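Local coordinates for protein putative short-chain dehydrogenase/reductase (Burkholderia xenovorans, PDB 5K9Z) that probably acts as an NAD(P)-dependent oxidoreductase on CH-OH groups, as a member of the short-chain dehydrogenase/reductase family with a Rossmann fold, at residues Gly123-Tyr126 with Gly127-Ala131; Ala167-Gly170 with Leu171-Ala175. All coordinates share one frame; numbering follows the deposited sequence.

Interaction 1. Residues Gly123-Tyr126 with Gly127-Ala131; sequences GVFY and GIKHA
Val124 and Ile128, one helical turn apart on helix 110-138, project together from one side of the helix, with Val124 CG1 3.8 Å from Ile128 CD1. This is the tightly packed side of the contact. The CG1 of Ile128 stands anti to its carbonyl carbon (chi1 -64°), which brings it to 3.2 Å from Val124 O and lets CD1 run on toward the valine. Both residues are buried, facing strands 91-94 and 141-146 of the sheet and helix 159-179. The backbone bonds of the helix run through the same turn: Ile128 N to Val124 O at 2.8 Å, and Lys129 N to Phe125 O. The looser side carries Phe125 and Lys129. The extended lysine chain passes obliquely by the exposed ring, with CD 4.1 Å from Phe125 CZ. On the flank toward helix 72-86, the His130 ring sets an edge against the backbone, its CD2 3.2 Å from Tyr126 O, while that oxygen takes the His130 N-H at 2.9 Å. Lys129 CG lies 4.0 Å above the plane of the His130 ring, toward its rim. Glu72 receives a salt bridge from Lys129 NZ and is also hydrogen-bonded to His130 NE2; His130 ND1 meets a bound glycerol. The helix thus turns hydrocarbon to the sheet and the ends of Lys129 and His130 to the shared Glu72 carboxylate, which would probably favour a charged lysine.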
ATOM      1  N   GLY C 123     -20.272  -9.712   8.629  1.00 14.04           N
ATOM      2  CA  GLY C 123     -19.995 -10.102  10.004  1.00 20.04           C
ATOM      3  C   GLY C 123     -19.154  -9.080  10.749  1.00 22.66           C
ATOM      4  O   GLY C 123     -19.318  -8.878  11.959  1.00 19.00           O
ATOM      5  N   VAL C 124     -18.222  -8.442  10.049  1.00 13.69           N
ATOM      6  CA  VAL C 124     -17.414  -7.401  10.692  1.00 13.61           C
ATOM      7  C   VAL C 124     -18.261  -6.165  10.973  1.00 13.79           C
ATOM      8  O   VAL C 124     -18.142  -5.542  12.037  1.00 14.65           O
ATOM      9  CB  VAL C 124     -16.194  -7.065   9.826  1.00 13.40           C
ATOM     10  CG1 VAL C 124     -15.447  -5.894  10.421  1.00 13.40           C
ATOM     11  CG2 VAL C 124     -15.309  -8.281   9.696  1.00 15.13           C
ATOM     12  N   PHE C 125     -19.100  -5.769  10.007  1.00 17.08           N
ATOM     13  CA  PHE C 125     -20.009  -4.643  10.222  1.00 22.02           C
ATOM     14  C   PHE C 125     -20.916  -4.876  11.427  1.00 21.92           C
ATOM     15  O   PHE C 125     -21.078  -3.987  12.279  1.00 18.73           O
ATOM     16  CB  PHE C 125     -20.836  -4.382   8.961  1.00 16.89           C
ATOM     17  CG  PHE C 125     -22.083  -3.563   9.212  1.00 20.77           C
ATOM     18  CD1 PHE C 125     -22.002  -2.268   9.702  1.00 21.48           C
ATOM     19  CD2 PHE C 125     -23.332  -4.091   8.938  1.00 18.55           C
ATOM     20  CE1 PHE C 125     -23.158  -1.521   9.928  1.00 24.74           C
ATOM     21  CE2 PHE C 125     -24.493  -3.354   9.162  1.00 20.56           C
ATOM     22  CZ  PHE C 125     -24.406  -2.073   9.651  1.00 21.97           C
ATOM     23  N   TYR C 126     -21.529  -6.062  11.509  1.00 14.50           N
ATOM     24  CA  TYR C 126     -22.411  -6.348  12.643  1.00 19.00           C
ATOM     25  C   TYR C 126     -21.635  -6.297  13.951  1.00 20.36           C
ATOM     26  O   TYR C 126     -22.120  -5.752  14.949  1.00 19.01           O
ATOM     27  CB  TYR C 126     -23.070  -7.727  12.498  1.00 14.94           C
ATOM     28  CG  TYR C 126     -23.876  -7.963  11.235  1.00 15.05           C
ATOM     29  CD1 TYR C 126     -24.593  -6.937  10.634  1.00 15.26           C
ATOM     30  CD2 TYR C 126     -23.892  -9.218  10.627  1.00 17.84           C
ATOM     31  CE1 TYR C 126     -25.307  -7.145   9.477  1.00 16.85           C
ATOM     32  CE2 TYR C 126     -24.630  -9.447   9.460  1.00 23.03           C
ATOM     33  CZ  TYR C 126     -25.323  -8.406   8.891  1.00 22.21           C
ATOM     34  OH  TYR C 126     -26.035  -8.613   7.737  1.00 21.86           O
ATOM     35  N   GLY C 127     -20.418  -6.852  13.958  1.00 16.29           N
ATOM     36  CA  GLY C 127     -19.611  -6.829  15.165  1.00 14.54           C
ATOM     37  C   GLY C 127     -19.211  -5.423  15.579  1.00 14.74           C
ATOM     38  O   GLY C 127     -19.238  -5.082  16.761  1.00 17.93           O
ATOM     39  N   ILE C 128     -18.812  -4.589  14.620  1.00 17.97           N
ATOM     40  CA  ILE C 128     -18.481  -3.210  14.973  1.00 16.28           C
ATOM     41  C   ILE C 128     -19.730  -2.500  15.479  1.00 17.11           C
ATOM     42  O   ILE C 128     -19.715  -1.831  16.518  1.00 18.75           O
ATOM     43  CB  ILE C 128     -17.859  -2.471  13.774  1.00 14.41           C
ATOM     44  CG1 ILE C 128     -16.514  -3.108  13.392  1.00 16.78           C
ATOM     45  CG2 ILE C 128     -17.659  -0.955  14.101  1.00 14.68           C
ATOM     46  CD1 ILE C 128     -15.937  -2.543  12.124  1.00 19.06           C
ATOM     47  N   LYS C 129     -20.836  -2.664  14.765  1.00 17.53           N
ATOM     48  CA  LYS C 129     -22.071  -1.987  15.156  1.00 18.16           C
ATOM     49  C   LYS C 129     -22.454  -2.320  16.596  1.00 19.12           C
ATOM     50  O   LYS C 129     -22.642  -1.424  17.422  1.00 16.21           O
ATOM     51  CB  LYS C 129     -23.194  -2.359  14.193  1.00 15.63           C
ATOM     52  CG  LYS C 129     -24.579  -1.868  14.630  1.00 16.19           C
ATOM     53  CD  LYS C 129     -25.611  -2.280  13.598  1.00 17.27           C
ATOM     54  CE  LYS C 129     -27.043  -2.014  14.091  1.00 20.12           C
ATOM     55  NZ  LYS C 129     -28.029  -2.480  13.075  1.00 17.38           N
ATOM     56  N   HIS C 130     -22.554  -3.608  16.924  1.00 15.75           N
ATOM     57  CA  HIS C 130     -23.085  -3.969  18.237  1.00 18.30           C
ATOM     58  C   HIS C 130     -22.055  -3.844  19.352  1.00 18.53           C
ATOM     59  O   HIS C 130     -22.413  -3.467  20.472  1.00 16.59           O
ATOM     60  CB  HIS C 130     -23.724  -5.349  18.169  1.00 18.70           C
ATOM     61  CG  HIS C 130     -24.943  -5.345  17.306  1.00 21.01           C
ATOM     62  ND1 HIS C 130     -26.167  -4.897  17.763  1.00 21.37           N
ATOM     63  CD2 HIS C 130     -25.107  -5.617  15.989  1.00 16.60           C
ATOM     64  CE1 HIS C 130     -27.046  -4.939  16.778  1.00 22.49           C
ATOM     65  NE2 HIS C 130     -26.430  -5.375  15.690  1.00 19.69           N
ATOM     66  N   ALA C 131     -20.777  -4.132  19.087  1.00 17.10           N
ATOM     67  CA  ALA C 131     -19.765  -3.849  20.107  1.00 16.47           C
ATOM     68  C   ALA C 131     -19.717  -2.355  20.432  1.00 22.34           C
ATOM     69  O   ALA C 131     -19.627  -1.962  21.603  1.00 22.22           O
ATOM     70  CB  ALA C 131     -18.385  -4.339  19.647  1.00 15.50           C
TER

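Interaction 2. Residues Ala167-Gly170 with Leu171-Ala175; sequences AVIG and LTRSA
Residues 167-175 form a regular alpha-helical run, in which Leu171 N donates to Ala167 O at 2.7 Å, Thr172 N to Val168 O, Arg173 N to Ile169 O and Ser174 N to Gly170 O. Thr172 adds a side-chain bond to this ladder: with OG1 anti to the carbonyl carbon (chi1 -65°), the hydroxyl folds back along the helix and donates to Val168 O at 2.7 Å. Val168 O therefore accepts twice, from Thr172 N and Thr172 OG1, which approach from opposite faces of its carbonyl plane. The buried hydroxyl is satisfied within its own helix, while Thr172 packs on Val186 and Ala188 of strand 184-191. Further round, Arg173 follows Ile169 along the helix surface. In one of the two modelled conformers of Ile169, CG2 lies over one face of the Arg173 guanidinium, toward its rim, 3.5 Å from Arg173 CZ; the contact is therefore tentative. The arginine chain, extended from CG to NE, starts along the backbone, its CG 3.3 Å from Ile169 O, and carries the charged group from there to the exposed side. Leu171 turns another way: its CB rests 3.4 Å from Ala167 O, and its branched end reaches Phe125 and Ile128 of helix 110-138. Gly170 and Ser174 meet largely through the backbone, with Ser174 CB 3.3 Å from Gly170 O. This amphipathic helix is the crossover of the beta-alpha-beta unit joining strands 141-146 and 184-191 in the Rossmann fold of short-chain dehydrogenases/reductases.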
ATOM      1  N   ALA C 167     -12.582  -4.085   2.103  1.00 13.34           N
ATOM      2  CA  ALA C 167     -13.744  -3.440   2.708  1.00 18.37           C
ATOM      3  C   ALA C 167     -13.633  -3.378   4.233  1.00 17.72           C
ATOM      4  O   ALA C 167     -14.047  -2.386   4.853  1.00 17.08           O
ATOM      5  CB  ALA C 167     -15.022  -4.170   2.269  1.00 13.52           C
ATOM      6  N   VAL C 168     -13.088  -4.436   4.850  1.00 17.35           N
ATOM      7  CA  VAL C 168     -12.882  -4.477   6.302  1.00 15.19           C
ATOM      8  C   VAL C 168     -11.911  -3.383   6.741  1.00 13.22           C
ATOM      9  O   VAL C 168     -12.111  -2.719   7.768  1.00 17.80           O
ATOM     10  CB  VAL C 168     -12.378  -5.873   6.727  1.00 15.56           C
ATOM     11  CG1 VAL C 168     -11.821  -5.852   8.134  1.00 14.80           C
ATOM     12  CG2 VAL C 168     -13.510  -6.940   6.602  1.00 14.34           C
ATOM     13  N   ILE C 169     -10.845  -3.173   5.978  1.00 17.84           N
ATOM     14  CA  ILE C 169      -9.936  -2.082   6.305  0.51 14.48           C
ATOM     15  C   ILE C 169     -10.630  -0.733   6.126  1.00 13.60           C
ATOM     16  O   ILE C 169     -10.480   0.167   6.958  1.00 14.27           O
ATOM     17  CB  ILE C 169      -8.647  -2.207   5.474  0.51 16.25           C
ATOM     18  CG1 ILE C 169      -7.837  -3.396   6.002  0.51 13.33           C
ATOM     19  CG2 ILE C 169      -7.833  -0.902   5.519  0.51 13.68           C
ATOM     20  CD1 ILE C 169      -6.571  -3.697   5.229  0.51 13.42           C
ATOM     21  N   GLY C 170     -11.445  -0.581   5.079  1.00 15.49           N
ATOM     22  CA  GLY C 170     -12.181   0.672   4.922  1.00 16.04           C
ATOM     23  C   GLY C 170     -13.190   0.913   6.038  1.00 14.01           C
ATOM     24  O   GLY C 170     -13.320   2.029   6.555  1.00 14.30           O
ATOM     25  N   LEU C 171     -13.921  -0.134   6.421  1.00 17.60           N
ATOM     26  CA  LEU C 171     -14.868  -0.006   7.521  1.00 20.53           C
ATOM     27  C   LEU C 171     -14.143   0.268   8.832  1.00 17.65           C
ATOM     28  O   LEU C 171     -14.633   1.030   9.673  1.00 14.26           O
ATOM     29  CB  LEU C 171     -15.693  -1.279   7.636  1.00 17.74           C
ATOM     30  CG  LEU C 171     -16.768  -1.325   8.706  1.00 22.34           C
ATOM     31  CD1 LEU C 171     -17.706  -0.132   8.591  1.00 21.59           C
ATOM     32  CD2 LEU C 171     -17.518  -2.619   8.544  1.00 24.26           C
ATOM     33  N   THR C 172     -12.982  -0.362   9.027  1.00 13.81           N
ATOM     34  CA  THR C 172     -12.150  -0.064  10.194  1.00 16.23           C
ATOM     35  C   THR C 172     -11.830   1.430  10.277  1.00 18.52           C
ATOM     36  O   THR C 172     -11.997   2.061  11.328  1.00 15.11           O
ATOM     37  CB  THR C 172     -10.853  -0.880  10.137  1.00 17.45           C
ATOM     38  OG1 THR C 172     -11.143  -2.282  10.253  1.00 16.11           O
ATOM     39  CG2 THR C 172      -9.936  -0.473  11.271  1.00 13.97           C
ATOM     40  N   ARG C 173     -11.364   2.006   9.168  1.00 16.34           N
ATOM     41  CA  ARG C 173     -11.019   3.422   9.133  1.00 15.91           C
ATOM     42  C   ARG C 173     -12.254   4.295   9.305  1.00 21.04           C
ATOM     43  O   ARG C 173     -12.201   5.339   9.967  1.00 16.22           O
ATOM     44  CB  ARG C 173     -10.339   3.751   7.811  1.00 14.73           C
ATOM     45  CG  ARG C 173      -8.996   3.070   7.633  1.00 14.56           C
ATOM     46  CD  ARG C 173      -8.593   3.068   6.177  1.00 14.54           C
ATOM     47  NE  ARG C 173      -7.259   2.485   5.996  1.00 14.47           N
ATOM     48  CZ  ARG C 173      -6.691   2.311   4.812  1.00 20.23           C
ATOM     49  NH1 ARG C 173      -7.347   2.670   3.716  1.00 19.42           N
ATOM     50  NH2 ARG C 173      -5.472   1.789   4.726  1.00 16.78           N
ATOM     51  N   SER C 174     -13.355   3.899   8.669  1.00 16.01           N
ATOM     52  CA  SER C 174     -14.571   4.702   8.696  1.00 19.31           C
ATOM     53  C   SER C 174     -15.159   4.731  10.097  1.00 18.21           C
ATOM     54  O   SER C 174     -15.483   5.802  10.630  1.00 15.88           O
ATOM     55  CB  SER C 174     -15.572   4.133   7.691  1.00 17.00           C
ATOM     56  OG  SER C 174     -16.663   5.006   7.494  1.00 20.71           O
ATOM     57  N   ALA C 175     -15.280   3.554  10.713  1.00 15.10           N
ATOM     58  CA  ALA C 175     -15.809   3.468  12.073  1.00 19.24           C
ATOM     59  C   ALA C 175     -14.931   4.225  13.055  1.00 16.56           C
ATOM     60  O   ALA C 175     -15.436   4.878  13.979  1.00 15.95           O
ATOM     61  CB  ALA C 175     -15.948   2.003  12.492  1.00 14.91           C
TER

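How the interactions relate
Interactions 1 and 2 belong to neighbouring helices, 110-138 and 159-179, that pack against each other and the parallel sheet; their centres are about 11 Å apart. They meet directly through Val124 with Val168, Phe125 and Ile128 with Leu171, and Ile128 with Ala175, a seam of apolar packing. Interaction 1 is the more buried, and its polar ends turn to helix 72-86 on the far flank from this seam. Interaction 2 is only partly buried: a threonine sits at the sheet side, and an exposed arginine runs beside a buried isoleucine. Interaction 1 joins Lys129 and His130 to Glu72, whereas the polar side-chain chemistry within interaction 2 is the threonine's bond to the backbone.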